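Local coordinates for protein Nrps/pks (Streptomyces albus, PDB 4OPE) that probably acts as a ketosynthase in oxazolomycin biosynthesis, extending the growing chain of an AT-less polyketide synthase by carbon-carbon bond-forming condensation, at residues Val123-Met128 and Ser169-Thr174; Leu185-Ile190 and Val246-Arg251; Ile91-Arg96 and Gly130-Tyr135; Tyr237-Gly242 and His351-Ala356. All blocks are in the same frame, centred on the assembly; numbering follows the deposited sequence.

Overall arrangement
From the N terminus, contact 3 opens first, at the start of helix 93-108. Before it closes at 130-135, the chain runs through strand 121-126 and opens contact 1, which closes at strand 169-173; the two loops therefore cross. The next helix, 178-192, opens contact 2, and 237-242 opens contact 4 before strand 242-250 closes contact 2. This second crossing ends at 351-356, where contact 4 closes the longest loop. No contact nests within another. F124 and L172 of contact 1 pack on the helix of contact 2, L127 touches Q94 of contact 3, and M128 reaches E353 of contact 4, so the strand pair joins all three.

Contact 1 (Val123-Met128 and Ser169-Thr174); sequences VFVGLM and SIALDT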
loop_
_atom_site.group_PDB
_atom_site.type_symbol
_atom_site.label_atom_id
_atom_site.label_comp_id
_atom_site.label_asym_id
_atom_site.label_seq_id
_atom_site.Cartn_x
_atom_site.Cartn_y
_atom_site.Cartn_z
ATOM N N VAL A 123 -3.795 9.774 -4.996
ATOM C CA VAL A 123 -2.476 9.783 -4.338
ATOM C C VAL A 123 -2.091 8.372 -3.971
ATOM O O VAL A 123 -2.897 7.644 -3.365
ATOM C CB VAL A 123 -2.530 10.560 -3.054
ATOM C CG1 VAL A 123 -1.199 10.481 -2.331
ATOM C CG2 VAL A 123 -2.910 11.993 -3.352
ATOM N N PHE A 124 -0.867 8.017 -4.364
ATOM C CA PHE A 124 -0.246 6.689 -4.229
ATOM C C PHE A 124 1.228 6.880 -3.851
ATOM O O PHE A 124 2.021 7.436 -4.626
ATOM C CB PHE A 124 -0.306 5.943 -5.552
ATOM C CG PHE A 124 -1.688 5.785 -6.104
ATOM C CD1 PHE A 124 -2.320 6.823 -6.756
ATOM C CD2 PHE A 124 -2.348 4.599 -5.973
ATOM C CE1 PHE A 124 -3.600 6.676 -7.265
ATOM C CE2 PHE A 124 -3.641 4.442 -6.458
ATOM C CZ PHE A 124 -4.267 5.481 -7.113
ATOM N N VAL A 125 1.590 6.446 -2.648
ATOM C CA VAL A 125 2.914 6.711 -2.084
ATOM C C VAL A 125 3.464 5.482 -1.475
ATOM O O VAL A 125 2.776 4.811 -0.736
ATOM C CB VAL A 125 2.860 7.830 -1.020
ATOM C CG1 VAL A 125 1.964 7.471 0.157
ATOM C CG2 VAL A 125 4.263 8.253 -0.571
ATOM N N GLY A 126 4.717 5.169 -1.790
ATOM C CA GLY A 126 5.347 3.961 -1.244
ATOM C C GLY A 126 6.236 4.281 -0.079
ATOM O O GLY A 126 7.019 5.261 -0.112
ATOM N N LEU A 127 6.115 3.459 0.961
ATOM C CA LEU A 127 7.010 3.514 2.139
ATOM C C LEU A 127 7.293 2.106 2.619
ATOM O O LEU A 127 6.492 1.190 2.373
ATOM C CB LEU A 127 6.330 4.255 3.253
ATOM C CG LEU A 127 5.745 5.627 2.914
ATOM C CD1 LEU A 127 4.238 5.571 2.858
ATOM C CD2 LEU A 127 6.135 6.607 3.996
HETATM N N MSE A 128 8.435 1.920 3.270
HETATM C CA MSE A 128 8.827 0.593 3.832
HETATM C C MSE A 128 9.375 0.594 5.242
HETATM O O MSE A 128 9.606 -0.448 5.817
HETATM C CB MSE A 128 9.834 -0.114 2.909
HETATM C CG MSE A 128 11.252 0.423 3.005
HETATM SE SE MSE A 128 12.522 -0.720 1.984
HETATM C CE MSE A 128 12.826 -2.228 3.215
ATOM N N SER A 169 -6.652 7.310 -2.158
ATOM C CA SER A 169 -5.552 7.778 -1.313
ATOM C C SER A 169 -4.954 6.564 -0.606
ATOM O O SER A 169 -5.487 6.114 0.348
ATOM C CB SER A 169 -6.033 8.852 -0.273
ATOM O OG SER A 169 -4.973 9.338 0.588
ATOM N N ILE A 170 -3.816 6.074 -1.075
ATOM C CA ILE A 170 -3.292 4.792 -0.663
ATOM C C ILE A 170 -1.824 4.843 -0.375
ATOM O O ILE A 170 -1.068 5.340 -1.195
ATOM C CB ILE A 170 -3.458 3.806 -1.827
ATOM C CG1 ILE A 170 -4.931 3.772 -2.258
ATOM C CG2 ILE A 170 -2.946 2.423 -1.407
ATOM C CD1 ILE A 170 -5.222 2.817 -3.403
ATOM N N ALA A 171 -1.397 4.310 0.748
ATOM C CA ALA A 171 0.018 4.137 0.979
ATOM C C ALA A 171 0.327 2.672 0.830
ATOM O O ALA A 171 -0.523 1.807 1.089
ATOM C CB ALA A 171 0.423 4.617 2.353
ATOM N N LEU A 172 1.530 2.352 0.409
ATOM C CA LEU A 172 1.810 0.939 0.140
ATOM C C LEU A 172 3.274 0.580 0.380
ATOM O O LEU A 172 4.143 1.416 0.220
ATOM C CB LEU A 172 1.313 0.542 -1.249
ATOM C CG LEU A 172 1.935 1.387 -2.346
ATOM C CD1 LEU A 172 2.997 0.583 -3.070
ATOM C CD2 LEU A 172 0.876 1.846 -3.331
ATOM N N ASP A 173 3.507 -0.634 0.860
ATOM C CA ASP A 173 4.838 -1.159 1.092
ATOM C C ASP A 173 5.029 -2.394 0.210
ATOM O O ASP A 173 4.310 -3.368 0.351
ATOM C CB ASP A 173 4.974 -1.511 2.575
ATOM C CG ASP A 173 6.376 -1.964 2.968
ATOM O OD1 ASP A 173 7.292 -1.882 2.110
ATOM O OD2 ASP A 173 6.540 -2.412 4.150
ATOM N N THR A 174 5.961 -2.313 -0.734
ATOM C CA THR A 174 6.595 -3.499 -1.336
ATOM C C THR A 174 8.164 -3.413 -1.189
ATOM O O THR A 174 8.916 -4.000 -1.972
ATOM C CB THR A 174 6.154 -3.703 -2.821
ATOM O OG1 THR A 174 6.652 -2.654 -3.685
ATOM C CG2 THR A 174 4.629 -3.744 -2.946
HETATM O O HOH W 1 8.998 -3.072 4.514
HETATM O O HOH W 2 6.797 -1.412 6.544
#
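V123-G126 and S169-D173 are neighbouring parallel strands of the thiolase-fold sheet, bridged residue by residue from V123 with S169 to G126 with L172. The backbone bonds alternate in direction: I170 N donates to V123 O (2.9 Å), V125 N to I170 O, L172 N to V125 O, and L127 N to L172 O (2.9 Å). On one face F124 and I170 lie side by side, with F124 CE2 3.8 Å from I170 CD1; on the other, A171 CB receives V125 CG1 at 3.9 Å and L127 CD1 at 4.0 Å. Beyond the last bridge, D173 turns CG anti to its N (chi1 -175°), which lays the carboxylate alongside M128, OD1 lying 3.2 Å from M128 CB. D173 OD1 accepts from M175 N, while OD2 accepts from A153 N of the second subunit and from two waters that also reach M128 O, one of them weakly. With an alanine here, M175 N and A153 N of the second subunit would probably lose their acceptor. Because A171-D173 also pair antiparallel with a strand of the second subunit, the sheet continues through the dimer, and the buried carboxylate ties the strand end both to that subunit and to the turn that follows.

Contact 2 (Leu185-Ile190 and Val246-Arg251); sequences LACRAI and VLLKRR
I190 and A186, one helical turn apart, press against L248 from helix 178-192, and here the contact is tight. A186 CB meets L248 CD1 at 3.5 Å, while I190 CD1 lies 3.8 Å from L248 CB, the two side chains crossing at about a right angle. L248 has CG anti to its carbonyl carbon (chi1 -56°), which sends the isobutyl group to the helix; C187 SG stands at the margin, 4.4 Å from L248 CD1. This apolar cluster is buried and also includes A198 and I9 of the adjoining strands. The other end, at the partly exposed R250, is looser. Its extended chain runs past I190 in the opposite direction, CG 4.0 Å from I190 CG2, and this methyl lies 4.3 Å above one face of the guanidinium, toward the rim. R250 NH2 comes within 3.2 Å of I190 O, but at an angle too poor for a hydrogen bond; it bonds weakly to R191 O instead. A serine in place of R250 would probably uncover the methyl of I190 and cost R191 O this donor. Residues 185-190 cross residues 246-250 at -27°; helix 178-192 also touches strands 9-17 and 197-204, the helix-on-sheet layering of the thiolase fold.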
loop_
_atom_site.group_PDB
_atom_site.type_symbol
_atom_site.label_atom_id
_atom_site.label_comp_id
_atom_site.label_asym_id
_atom_site.label_seq_id
_atom_site.Cartn_x
_atom_site.Cartn_y
_atom_site.Cartn_z
ATOM N N LEU A 185 0.165 1.447 -9.770
ATOM C CA LEU A 185 -1.195 1.523 -9.314
ATOM C C LEU A 185 -1.836 2.823 -9.730
ATOM O O LEU A 185 -3.036 2.854 -10.029
ATOM C CB LEU A 185 -1.245 1.373 -7.792
ATOM C CG LEU A 185 -0.993 -0.034 -7.220
ATOM C CD1 LEU A 185 -1.085 -0.042 -5.695
ATOM C CD2 LEU A 185 -1.961 -1.033 -7.825
ATOM N N ALA A 186 -1.049 3.892 -9.748
ATOM C CA ALA A 186 -1.549 5.172 -10.207
ATOM C C ALA A 186 -1.950 5.148 -11.687
ATOM O O ALA A 186 -2.965 5.754 -12.078
ATOM C CB ALA A 186 -0.517 6.258 -9.983
ATOM N N CYS A 187 -1.151 4.476 -12.509
ATOM C CA CYS A 187 -1.438 4.383 -13.919
ATOM C C CYS A 187 -2.688 3.584 -14.144
ATOM O O CYS A 187 -3.513 3.973 -14.977
ATOM C CB CYS A 187 -0.296 3.761 -14.669
ATOM S SG CYS A 187 1.131 4.866 -14.775
ATOM N N ARG A 188 -2.894 2.516 -13.390
ATOM C CA ARG A 188 -4.079 1.718 -13.649
ATOM C C ARG A 188 -5.310 2.377 -13.073
ATOM O O ARG A 188 -6.386 2.198 -13.588
ATOM C CB ARG A 188 -3.931 0.292 -13.149
ATOM C CG ARG A 188 -2.836 -0.494 -13.893
ATOM C CD ARG A 188 -3.304 -1.117 -15.216
ATOM N NE ARG A 188 -2.991 -2.554 -15.289
ATOM C CZ ARG A 188 -1.894 -3.087 -15.835
ATOM N NH1 ARG A 188 -0.918 -2.339 -16.364
ATOM N NH2 ARG A 188 -1.754 -4.401 -15.832
ATOM N N ALA A 189 -5.156 3.179 -12.024
ATOM C CA ALA A 189 -6.298 3.917 -11.475
ATOM C C ALA A 189 -6.793 4.867 -12.509
ATOM O O ALA A 189 -7.985 5.020 -12.689
ATOM C CB ALA A 189 -5.892 4.698 -10.239
ATOM N N ILE A 190 -5.875 5.522 -13.198
ATOM C CA ILE A 190 -6.282 6.465 -14.223
ATOM C C ILE A 190 -6.985 5.733 -15.387
ATOM O O ILE A 190 -8.054 6.104 -15.726
ATOM C CB ILE A 190 -5.114 7.341 -14.694
ATOM C CG1 ILE A 190 -4.651 8.253 -13.542
ATOM C CG2 ILE A 190 -5.537 8.162 -15.897
ATOM C CD1 ILE A 190 -3.338 8.965 -13.781
ATOM N N VAL A 246 5.889 12.132 -8.895
ATOM C CA VAL A 246 5.602 12.546 -10.227
ATOM C C VAL A 246 4.104 12.768 -10.328
ATOM O O VAL A 246 3.301 12.245 -9.522
ATOM C CB VAL A 246 6.004 11.464 -11.248
ATOM C CG1 VAL A 246 7.505 11.264 -11.271
ATOM C CG2 VAL A 246 5.331 10.137 -10.964
ATOM N N LEU A 247 3.701 13.510 -11.353
ATOM C CA LEU A 247 2.262 13.814 -11.546
ATOM C C LEU A 247 1.840 13.251 -12.868
ATOM O O LEU A 247 2.489 13.501 -13.883
ATOM C CB LEU A 247 1.987 15.326 -11.486
ATOM C CG LEU A 247 0.483 15.699 -11.493
ATOM C CD1 LEU A 247 -0.198 15.278 -10.229
ATOM C CD2 LEU A 247 0.296 17.178 -11.627
ATOM N N LEU A 248 0.754 12.494 -12.838
ATOM C CA LEU A 248 0.316 11.692 -13.975
ATOM C C LEU A 248 -1.036 12.135 -14.544
ATOM O O LEU A 248 -1.888 12.664 -13.824
ATOM C CB LEU A 248 0.237 10.240 -13.544
ATOM C CG LEU A 248 1.529 9.662 -12.955
ATOM C CD1 LEU A 248 1.235 8.426 -12.118
ATOM C CD2 LEU A 248 2.498 9.316 -14.068
ATOM N N LYS A 249 -1.214 11.903 -15.836
ATOM C CA LYS A 249 -2.324 12.470 -16.621
ATOM C C LYS A 249 -2.491 11.635 -17.890
ATOM O O LYS A 249 -1.508 11.093 -18.383
ATOM C CB LYS A 249 -1.936 13.871 -17.081
ATOM C CG LYS A 249 -2.925 14.994 -16.863
ATOM C CD LYS A 249 -2.173 16.279 -16.598
ATOM C CE LYS A 249 -3.081 17.420 -16.138
ATOM N NZ LYS A 249 -2.350 18.329 -15.187
ATOM N N ARG A 250 -3.699 11.559 -18.436
ATOM C CA ARG A 250 -3.884 11.082 -19.809
ATOM C C ARG A 250 -3.250 12.031 -20.799
ATOM O O ARG A 250 -3.353 13.254 -20.620
ATOM C CB ARG A 250 -5.350 10.963 -20.149
ATOM C CG ARG A 250 -5.990 9.755 -19.532
ATOM C CD ARG A 250 -7.395 9.626 -20.021
ATOM N NE ARG A 250 -8.193 8.663 -19.272
ATOM C CZ ARG A 250 -8.160 7.346 -19.468
ATOM N NH1 ARG A 250 -7.323 6.799 -20.363
ATOM N NH2 ARG A 250 -8.967 6.571 -18.746
ATOM N N ARG A 251 -2.603 11.494 -21.845
ATOM C CA ARG A 251 -1.983 12.364 -22.857
ATOM C C ARG A 251 -2.949 13.436 -23.366
ATOM O O ARG A 251 -2.591 14.615 -23.432
ATOM C CB ARG A 251 -1.456 11.598 -24.066
ATOM C CG ARG A 251 -0.377 12.404 -24.794
ATOM C CD ARG A 251 -0.284 12.187 -26.297
ATOM N NE ARG A 251 0.667 11.146 -26.720
ATOM C CZ ARG A 251 2.007 11.258 -26.748
ATOM N NH1 ARG A 251 2.716 10.217 -27.188
ATOM N NH2 ARG A 251 2.656 12.369 -26.325
#

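Contact 3 (Ile91-Arg96 and Gly130-Tyr135); sequences IDPQER and GHYQLY
Y132 carries most of the contact with I91-R96, and its apolar part is the packing of its ring on P93. P93 CD sits over the ring face in a CH-pi contact, 3.8 Å from the centroid, while D92 CA approaches CD2 obliquely. Y132 CG is anti to its backbone N (chi1 -165°), which lays one side of the ring against D92, P93 and R96. Among the polar interactions, D92 is divided: OD1 caps helix 93-108 by accepting from Q94 N (2.9 Å), whereas OD2 takes a weak bond from Y132 N (3.5 Å) and a bond from S150. R96 grips I91 O side-on with NE (3.0 Å) and NH2 (2.9 Å), the oxygen near the guanidinium plane, restraining that group's rotation. The guanidinium edge faces the phenol at 75° between planes, at most a weak cation-pi attraction; the hydroxyl of Y132 is bonded to E89 O and L577 N. A water joins Q94 OE1, which V205 N also serves, to H131 N. The contact pins the N-terminal end of helix 93-108 to the loop between strand 121-126 and helix 137-141, with helix 152-163 against I91 and E95, helix 210-217 against H131, and L134 meeting L134 of the second subunit.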
loop_
_atom_site.group_PDB
_atom_site.type_symbol
_atom_site.label_atom_id
_atom_site.label_comp_id
_atom_site.label_asym_id
_atom_site.label_seq_id
_atom_site.Cartn_x
_atom_site.Cartn_y
_atom_site.Cartn_z
ATOM N N ILE A 91 4.740 13.524 14.517
ATOM C CA ILE A 91 4.664 12.685 13.338
ATOM C C ILE A 91 5.984 12.601 12.585
ATOM O O ILE A 91 6.819 13.500 12.646
ATOM C CB ILE A 91 3.545 13.090 12.388
ATOM C CG1 ILE A 91 3.976 14.282 11.575
ATOM C CG2 ILE A 91 2.292 13.372 13.190
ATOM C CD1 ILE A 91 2.935 14.759 10.591
ATOM N N ASP A 92 6.110 11.473 11.884
ATOM C CA ASP A 92 7.300 11.039 11.168
ATOM C C ASP A 92 7.664 12.070 10.132
ATOM O O ASP A 92 6.785 12.580 9.473
ATOM C CB ASP A 92 6.967 9.726 10.452
ATOM C CG ASP A 92 8.187 8.950 10.037
ATOM O OD1 ASP A 92 9.056 9.499 9.317
ATOM O OD2 ASP A 92 8.252 7.761 10.423
ATOM N N PRO A 93 8.962 12.357 9.951
ATOM C CA PRO A 93 9.377 13.302 8.936
ATOM C C PRO A 93 9.039 12.877 7.519
ATOM O O PRO A 93 8.991 13.696 6.641
ATOM C CB PRO A 93 10.900 13.384 9.135
ATOM C CG PRO A 93 11.260 12.245 9.959
ATOM C CD PRO A 93 10.080 12.007 10.823
ATOM N N GLN A 94 8.783 11.600 7.297
ATOM C CA GLN A 94 8.321 11.141 5.993
ATOM C C GLN A 94 6.999 11.820 5.652
ATOM O O GLN A 94 6.825 12.277 4.545
ATOM C CB GLN A 94 8.224 9.605 5.952
ATOM C CG GLN A 94 9.584 8.951 6.179
ATOM C CD GLN A 94 9.593 7.417 6.278
ATOM O OE1 GLN A 94 10.652 6.786 6.089
ATOM N NE2 GLN A 94 8.454 6.821 6.590
ATOM N N GLU A 95 6.071 11.890 6.590
ATOM C CA GLU A 95 4.788 12.563 6.339
ATOM C C GLU A 95 4.976 14.056 6.035
ATOM O O GLU A 95 4.404 14.604 5.137
ATOM C CB GLU A 95 3.887 12.395 7.553
ATOM C CG GLU A 95 2.457 12.877 7.376
ATOM C CD GLU A 95 1.510 12.403 8.494
ATOM O OE1 GLU A 95 1.943 11.814 9.510
ATOM O OE2 GLU A 95 0.300 12.637 8.367
ATOM N N ARG A 96 5.861 14.696 6.749
ATOM C CA ARG A 96 6.039 16.110 6.579
ATOM C C ARG A 96 6.729 16.466 5.279
ATOM O O ARG A 96 6.350 17.397 4.577
ATOM C CB ARG A 96 6.873 16.624 7.722
ATOM C CG ARG A 96 6.325 16.247 9.107
ATOM C CD ARG A 96 7.158 16.904 10.175
ATOM N NE ARG A 96 7.658 15.961 11.152
ATOM C CZ ARG A 96 8.864 16.012 11.683
ATOM N NH1 ARG A 96 9.770 16.907 11.292
ATOM N NH2 ARG A 96 9.174 15.138 12.600
ATOM N N GLY A 130 8.970 2.771 9.106
ATOM C CA GLY A 130 8.347 3.790 9.895
ATOM C C GLY A 130 9.009 3.781 11.240
ATOM O O GLY A 130 8.431 3.325 12.190
ATOM N N HIS A 131 10.223 4.297 11.288
ATOM C CA HIS A 131 11.016 4.288 12.466
ATOM C C HIS A 131 10.825 5.417 13.417
ATOM O O HIS A 131 11.163 5.263 14.585
ATOM C CB HIS A 131 12.481 4.265 12.098
ATOM C CG HIS A 131 12.916 2.967 11.514
ATOM N ND1 HIS A 131 12.348 1.764 11.882
ATOM C CD2 HIS A 131 13.812 2.685 10.546
ATOM C CE1 HIS A 131 12.912 0.791 11.197
ATOM N NE2 HIS A 131 13.798 1.321 10.377
ATOM N N TYR A 132 10.293 6.542 12.971
ATOM C CA TYR A 132 10.127 7.670 13.883
ATOM C C TYR A 132 9.234 7.270 15.062
ATOM O O TYR A 132 9.437 7.766 16.192
ATOM C CB TYR A 132 9.531 8.866 13.186
ATOM C CG TYR A 132 9.653 10.165 13.945
ATOM C CD1 TYR A 132 10.885 10.788 14.083
ATOM C CD2 TYR A 132 8.530 10.811 14.470
ATOM C CE1 TYR A 132 11.007 12.014 14.733
ATOM C CE2 TYR A 132 8.643 12.020 15.126
ATOM C CZ TYR A 132 9.890 12.618 15.259
ATOM O OH TYR A 132 10.046 13.843 15.880
ATOM N N GLN A 133 8.276 6.364 14.821
ATOM C CA GLN A 133 7.397 5.941 15.908
ATOM C C GLN A 133 8.105 5.237 17.052
ATOM O O GLN A 133 7.527 5.094 18.110
ATOM C CB GLN A 133 6.270 5.053 15.396
ATOM C CG GLN A 133 6.636 3.599 15.299
ATOM C CD GLN A 133 5.644 2.825 14.464
ATOM O OE1 GLN A 133 4.468 2.647 14.843
ATOM N NE2 GLN A 133 6.124 2.310 13.330
ATOM N N LEU A 134 9.336 4.774 16.855
ATOM C CA LEU A 134 10.091 4.185 17.971
ATOM C C LEU A 134 10.443 5.195 19.043
ATOM O O LEU A 134 10.536 4.847 20.195
ATOM C CB LEU A 134 11.392 3.590 17.512
ATOM C CG LEU A 134 11.337 2.549 16.398
ATOM C CD1 LEU A 134 12.791 2.099 16.175
ATOM C CD2 LEU A 134 10.369 1.381 16.634
ATOM N N TYR A 135 10.702 6.436 18.658
ATOM C CA TYR A 135 10.981 7.469 19.636
ATOM C C TYR A 135 9.794 7.775 20.555
ATOM O O TYR A 135 8.619 7.822 20.123
ATOM C CB TYR A 135 11.399 8.774 18.978
ATOM C CG TYR A 135 12.708 8.709 18.245
ATOM C CD1 TYR A 135 13.854 8.267 18.885
ATOM C CD2 TYR A 135 12.799 9.107 16.888
ATOM C CE1 TYR A 135 15.066 8.218 18.228
ATOM C CE2 TYR A 135 14.007 9.044 16.208
ATOM C CZ TYR A 135 15.145 8.602 16.879
ATOM O OH TYR A 135 16.371 8.554 16.228
HETATM O O HOH W 3 11.593 5.610 8.607
#

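Contact 4 (Tyr237-Gly242 and His351-Ala356); sequences YVPAEG and HAESAA
H351 crosses to Y237 and V238 through both backbone and ring. With CG anti to its backbone N (chi1 -175°), the side chain leaves the main chain beside the 237-242 loop. Its CB lies 3.4 Å from V238 O and 3.7 Å from Y237 CD2; CG is next, also nearest Y237 CD2. At CD2 the imidazole comes over the centre of the phenol, 3.6 Å above its plane, so that the edge of H351 meets the face of Y237 in an edge-to-face pair with planes at 59°. One face of the imidazole has E353 CG over its rim, and the side chain also touches C176. The backbone is gripped from both ends: H351 N donates to V238 O (2.8 Å), and H351 O accepts from A240 N (2.9 Å), which stands 60° out of the carbonyl plane. Two residues on, E353 stretches across P239, placing OE1 4.0 Å from Y237 CE2 at the ring edge, its carboxylate almost perpendicular to the ring. Its charge is met by K211, while N204 also binds OE2. Further along, A355 CB rests on G242 O at 3.6 Å. The sequence GHAESAAG and the proximity of C176 are consistent with H351 being the second histidine of the Cys-His-His active site of ketosynthases, its backbone and ring held in part by the 237-242 loop.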
loop_
_atom_site.group_PDB
_atom_site.type_symbol
_atom_site.label_atom_id
_atom_site.label_comp_id
_atom_site.label_asym_id
_atom_site.label_seq_id
_atom_site.Cartn_x
_atom_site.Cartn_y
_atom_site.Cartn_z
ATOM N N TYR A 237 24.849 -2.910 0.271
ATOM C CA TYR A 237 24.457 -1.567 -0.121
ATOM C C TYR A 237 24.604 -0.578 1.000
ATOM O O TYR A 237 25.037 -0.915 2.073
ATOM C CB TYR A 237 23.032 -1.578 -0.668
ATOM C CG TYR A 237 21.949 -2.001 0.292
ATOM C CD1 TYR A 237 21.526 -3.297 0.332
ATOM C CD2 TYR A 237 21.303 -1.083 1.112
ATOM C CE1 TYR A 237 20.501 -3.701 1.156
ATOM C CE2 TYR A 237 20.268 -1.493 1.957
ATOM C CZ TYR A 237 19.886 -2.812 1.953
ATOM O OH TYR A 237 18.895 -3.272 2.764
ATOM N N VAL A 238 24.273 0.656 0.718
ATOM C CA VAL A 238 24.234 1.688 1.739
ATOM C C VAL A 238 22.870 2.404 1.732
ATOM O O VAL A 238 22.381 2.814 0.694
ATOM C CB VAL A 238 25.405 2.664 1.547
ATOM C CG1 VAL A 238 25.406 3.279 0.184
ATOM C CG2 VAL A 238 25.347 3.770 2.562
ATOM N N PRO A 239 22.240 2.544 2.888
ATOM C CA PRO A 239 20.953 3.219 2.889
ATOM C C PRO A 239 21.048 4.678 2.460
ATOM O O PRO A 239 22.045 5.365 2.697
ATOM C CB PRO A 239 20.502 3.136 4.363
ATOM C CG PRO A 239 21.323 2.067 4.967
ATOM C CD PRO A 239 22.643 2.209 4.255
ATOM N N ALA A 240 20.001 5.147 1.840
ATOM C CA ALA A 240 19.904 6.545 1.542
ATOM C C ALA A 240 18.494 7.066 1.742
ATOM O O ALA A 240 17.526 6.294 1.686
ATOM C CB ALA A 240 20.334 6.784 0.126
ATOM N N GLU A 241 18.405 8.376 1.973
ATOM C CA GLU A 241 17.150 9.030 2.231
ATOM C C GLU A 241 16.616 9.735 0.959
ATOM O O GLU A 241 17.354 10.069 0.042
ATOM C CB GLU A 241 17.352 10.042 3.317
ATOM C CG GLU A 241 17.639 9.446 4.678
ATOM C CD GLU A 241 17.795 10.515 5.761
ATOM O OE1 GLU A 241 17.320 10.329 6.898
ATOM O OE2 GLU A 241 18.387 11.564 5.485
ATOM N N GLY A 242 15.317 9.903 0.881
ATOM C CA GLY A 242 14.761 10.603 -0.250
ATOM C C GLY A 242 13.256 10.748 -0.225
ATOM O O GLY A 242 12.547 10.018 0.453
ATOM N N HIS A 351 21.175 3.391 -1.802
ATOM C CA HIS A 351 19.945 2.705 -1.982
ATOM C C HIS A 351 18.877 3.414 -1.166
ATOM O O HIS A 351 18.800 3.216 0.040
ATOM C CB HIS A 351 20.133 1.306 -1.442
ATOM C CG HIS A 351 18.976 0.391 -1.659
ATOM N ND1 HIS A 351 17.741 0.836 -2.046
ATOM C CD2 HIS A 351 18.871 -0.956 -1.559
ATOM C CE1 HIS A 351 16.908 -0.190 -2.147
ATOM N NE2 HIS A 351 17.568 -1.289 -1.859
ATOM N N ALA A 352 18.025 4.219 -1.823
ATOM C CA ALA A 352 17.014 4.997 -1.141
ATOM C C ALA A 352 15.760 4.217 -0.747
ATOM O O ALA A 352 14.728 4.819 -0.430
ATOM C CB ALA A 352 16.613 6.186 -1.973
ATOM N N GLU A 353 15.835 2.907 -0.768
ATOM C CA GLU A 353 14.838 2.065 -0.138
ATOM C C GLU A 353 13.492 2.343 -0.727
ATOM O O GLU A 353 13.355 2.176 -1.911
ATOM C CB GLU A 353 14.948 2.182 1.378
ATOM C CG GLU A 353 16.242 1.489 1.769
ATOM C CD GLU A 353 16.777 1.765 3.158
ATOM O OE1 GLU A 353 17.508 0.874 3.630
ATOM O OE2 GLU A 353 16.505 2.808 3.763
ATOM N N SER A 354 12.513 2.819 0.013
ATOM C CA SER A 354 11.205 3.022 -0.614
ATOM C C SER A 354 11.167 4.124 -1.693
ATOM O O SER A 354 10.246 4.193 -2.504
ATOM C CB SER A 354 10.105 3.258 0.437
ATOM O OG SER A 354 10.528 4.105 1.511
ATOM N N ALA A 355 12.161 4.990 -1.690
ATOM C CA ALA A 355 12.270 6.071 -2.649
ATOM C C ALA A 355 13.222 5.757 -3.786
ATOM O O ALA A 355 13.409 6.572 -4.658
ATOM C CB ALA A 355 12.737 7.336 -1.926
ATOM N N ALA A 356 13.819 4.578 -3.775
ATOM C CA ALA A 356 14.755 4.122 -4.816
ATOM C C ALA A 356 14.227 4.265 -6.239
ATOM O O ALA A 356 14.908 4.787 -7.117
ATOM C CB ALA A 356 15.120 2.681 -4.575
#